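Local atomic coordinates of voltage-sensor containing phosphatase (Ciona intestinalis, PDB entry 3V0D), a protein that probably dephosphorylates phosphoinositides at the membrane in response to voltage, through a PTEN-like catalytic unit of phosphatase and C2 domains. Residues A[203-208]-A[330-335]. The protein carries 1 engineered substitution. Sequence-based numbering, arbitrary orientation.
Sequences KVTGVT and KLTFSD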
loop_
_atom_site.group_PDB
_atom_site.type_symbol
_atom_site.label_atom_id
_atom_site.label_comp_id
_atom_site.label_asym_id
_atom_site.label_seq_id
_atom_site.Cartn_x
_atom_site.Cartn_y
_atom_site.Cartn_z
ATOM N N LYS A 203 -3.254 22.313 -0.881
ATOM C CA LYS A 203 -1.854 22.490 -1.253
ATOM C C LYS A 203 -0.985 22.182 -0.058
ATOM O O LYS A 203 -1.326 22.549 1.065
ATOM C CB LYS A 203 -1.582 23.939 -1.705
ATOM C CG LYS A 203 -2.161 24.274 -3.070
ATOM C CD LYS A 203 -1.891 25.722 -3.432
ATOM C CE LYS A 203 -2.416 26.077 -4.820
ATOM N NZ LYS A 203 -2.098 27.487 -5.219
ATOM N N VAL A 204 0.154 21.535 -0.267
ATOM C CA VAL A 204 1.135 21.413 0.815
ATOM C C VAL A 204 1.895 22.725 0.929
ATOM O O VAL A 204 2.425 23.231 -0.085
ATOM C CB VAL A 204 2.136 20.259 0.527
ATOM C CG1 VAL A 204 3.274 20.263 1.537
ATOM C CG2 VAL A 204 1.432 18.929 0.547
ATOM N N THR A 205 1.939 23.278 2.135
ATOM C CA THR A 205 2.649 24.532 2.382
ATOM C C THR A 205 3.824 24.376 3.341
ATOM O O THR A 205 4.628 25.313 3.473
ATOM C CB THR A 205 1.718 25.592 2.954
ATOM O OG1 THR A 205 1.147 25.067 4.149
ATOM C CG2 THR A 205 0.625 25.963 1.956
ATOM N N GLY A 206 3.958 23.220 3.976
ATOM C CA GLY A 206 5.080 23.003 4.859
ATOM C C GLY A 206 5.304 21.529 5.150
ATOM O O GLY A 206 4.367 20.708 5.052
ATOM N N VAL A 207 6.545 21.190 5.515
ATOM C CA VAL A 207 6.885 19.862 5.989
ATOM C C VAL A 207 7.798 20.016 7.194
ATOM O O VAL A 207 8.716 20.844 7.174
ATOM C CB VAL A 207 7.496 18.960 4.858
ATOM C CG1 VAL A 207 8.728 19.605 4.147
ATOM C CG2 VAL A 207 7.807 17.563 5.379
ATOM N N THR A 208 7.521 19.234 8.235
ATOM C CA THR A 208 8.269 19.264 9.485
ATOM C C THR A 208 8.701 17.847 9.797
ATOM O O THR A 208 7.859 16.949 9.788
ATOM C CB THR A 208 7.390 19.811 10.624
ATOM O OG1 THR A 208 6.928 21.111 10.233
ATOM C CG2 THR A 208 8.170 19.916 11.936
ATOM N N LYS A 330 5.296 15.687 9.404
ATOM C CA LYS A 330 4.032 16.427 9.371
ATOM C C LYS A 330 3.980 17.255 8.084
ATOM O O LYS A 330 4.899 18.044 7.832
ATOM C CB LYS A 330 3.901 17.333 10.589
ATOM C CG LYS A 330 2.690 18.237 10.520
ATOM C CD LYS A 330 2.521 19.084 11.749
ATOM C CE LYS A 330 3.508 20.207 11.789
ATOM N NZ LYS A 330 3.120 21.141 12.876
ATOM N N LEU A 331 2.903 17.101 7.309
ATOM C CA LEU A 331 2.607 18.026 6.230
ATOM C C LEU A 331 1.583 19.027 6.691
ATOM O O LEU A 331 0.569 18.647 7.309
ATOM C CB LEU A 331 2.047 17.313 4.997
ATOM C CG LEU A 331 2.937 16.237 4.388
ATOM C CD1 LEU A 331 2.231 15.587 3.209
ATOM C CD2 LEU A 331 4.266 16.829 3.954
ATOM N N THR A 332 1.838 20.296 6.410
ATOM C CA THR A 332 0.874 21.372 6.625
ATOM C C THR A 332 0.244 21.712 5.280
ATOM O O THR A 332 0.935 21.746 4.258
ATOM C CB THR A 332 1.599 22.589 7.226
ATOM O OG1 THR A 332 2.213 22.179 8.455
ATOM C CG2 THR A 332 0.654 23.760 7.482
ATOM N N PHE A 333 -1.061 22.010 5.299
ATOM C CA PHE A 333 -1.835 22.264 4.079
ATOM C C PHE A 333 -2.541 23.610 4.136
ATOM O O PHE A 333 -2.935 24.070 5.219
ATOM C CB PHE A 333 -2.965 21.229 3.936
ATOM C CG PHE A 333 -2.497 19.802 3.868
ATOM C CD1 PHE A 333 -2.748 18.927 4.907
ATOM C CD2 PHE A 333 -1.822 19.325 2.743
ATOM C CE1 PHE A 333 -2.344 17.601 4.835
ATOM C CE2 PHE A 333 -1.408 17.999 2.659
ATOM C CZ PHE A 333 -1.664 17.139 3.718
ATOM N N SER A 334 -2.779 24.175 2.958
ATOM C CA SER A 334 -3.780 25.210 2.784
ATOM C C SER A 334 -4.957 24.640 2.001
ATOM O O SER A 334 -4.819 23.700 1.212
ATOM C CB SER A 334 -3.192 26.419 2.062
ATOM O OG SER A 334 -2.805 26.083 0.741
ATOM N N ASP A 335 -6.127 25.217 2.251
ATOM C CA ASP A 335 -7.352 24.862 1.559
ATOM C C ASP A 335 -7.319 25.448 0.160
ATOM O O ASP A 335 -7.177 26.666 -0.002
ATOM C CB ASP A 335 -8.541 25.418 2.359
ATOM C CG ASP A 335 -9.863 25.389 1.595
ATOM O OD1 ASP A 335 -10.122 24.437 0.837
ATOM O OD2 ASP A 335 -10.683 26.315 1.801
HETATM O O HOH W 1 4.695 20.916 8.469
#
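Val204 sets CG1 opposite its backbone N (chi1 171°), which turns CG2 onto the Phe333 ring, 3.7 Å from CE2. Val204 meets the ring obliquely, while the carbonyl O of Lys203 lies at the ring edge, in its plane. On the same face of the sheet as Val204 and Phe333, Leu331 sends CD2 alongside Val207, touching CG2 at 3.9 Å.

The strands run antiparallel, and paired backbone bonds close both ends: Lys203 with Ser334, and Thr208 with Lys330. Between them a classic beta bulge puts Thr205 and Gly206 together against Thr332. Thr332 O takes a nearly straight bond from Thr205 N (2.8 Å, 167°) and a longer, weak one from Gly206 N (3.4 Å), while Thr332 N returns a bond to Gly206 O from well above the carbonyl plane.

On the opposite face of the sheet, with Thr208, Lys330 and Thr332, one water ties Thr208 OG1 (2.9 Å) to Thr332 OG1 (2.8 Å) and donates to Lys330 O. Lys330 bends at chi3 (75°), which lays CE beside Thr208 OG1 at 3.9 Å.

Both are inner strands of the five-stranded sheet in the PTEN-type C2 beta sandwich, 202-210 the middle one, continued by 255-260 beyond 203-208 and by 303-307 beyond 330-335. Phe294, from the facing sheet, meets both Leu331 and the Phe333 ring. The chemistry is thus two-sided: Val204, Val207, Leu331 and Phe333 contribute to the apolar interior of the sandwich, whereas hydroxyls, lysines and bound water make a polar outer surface.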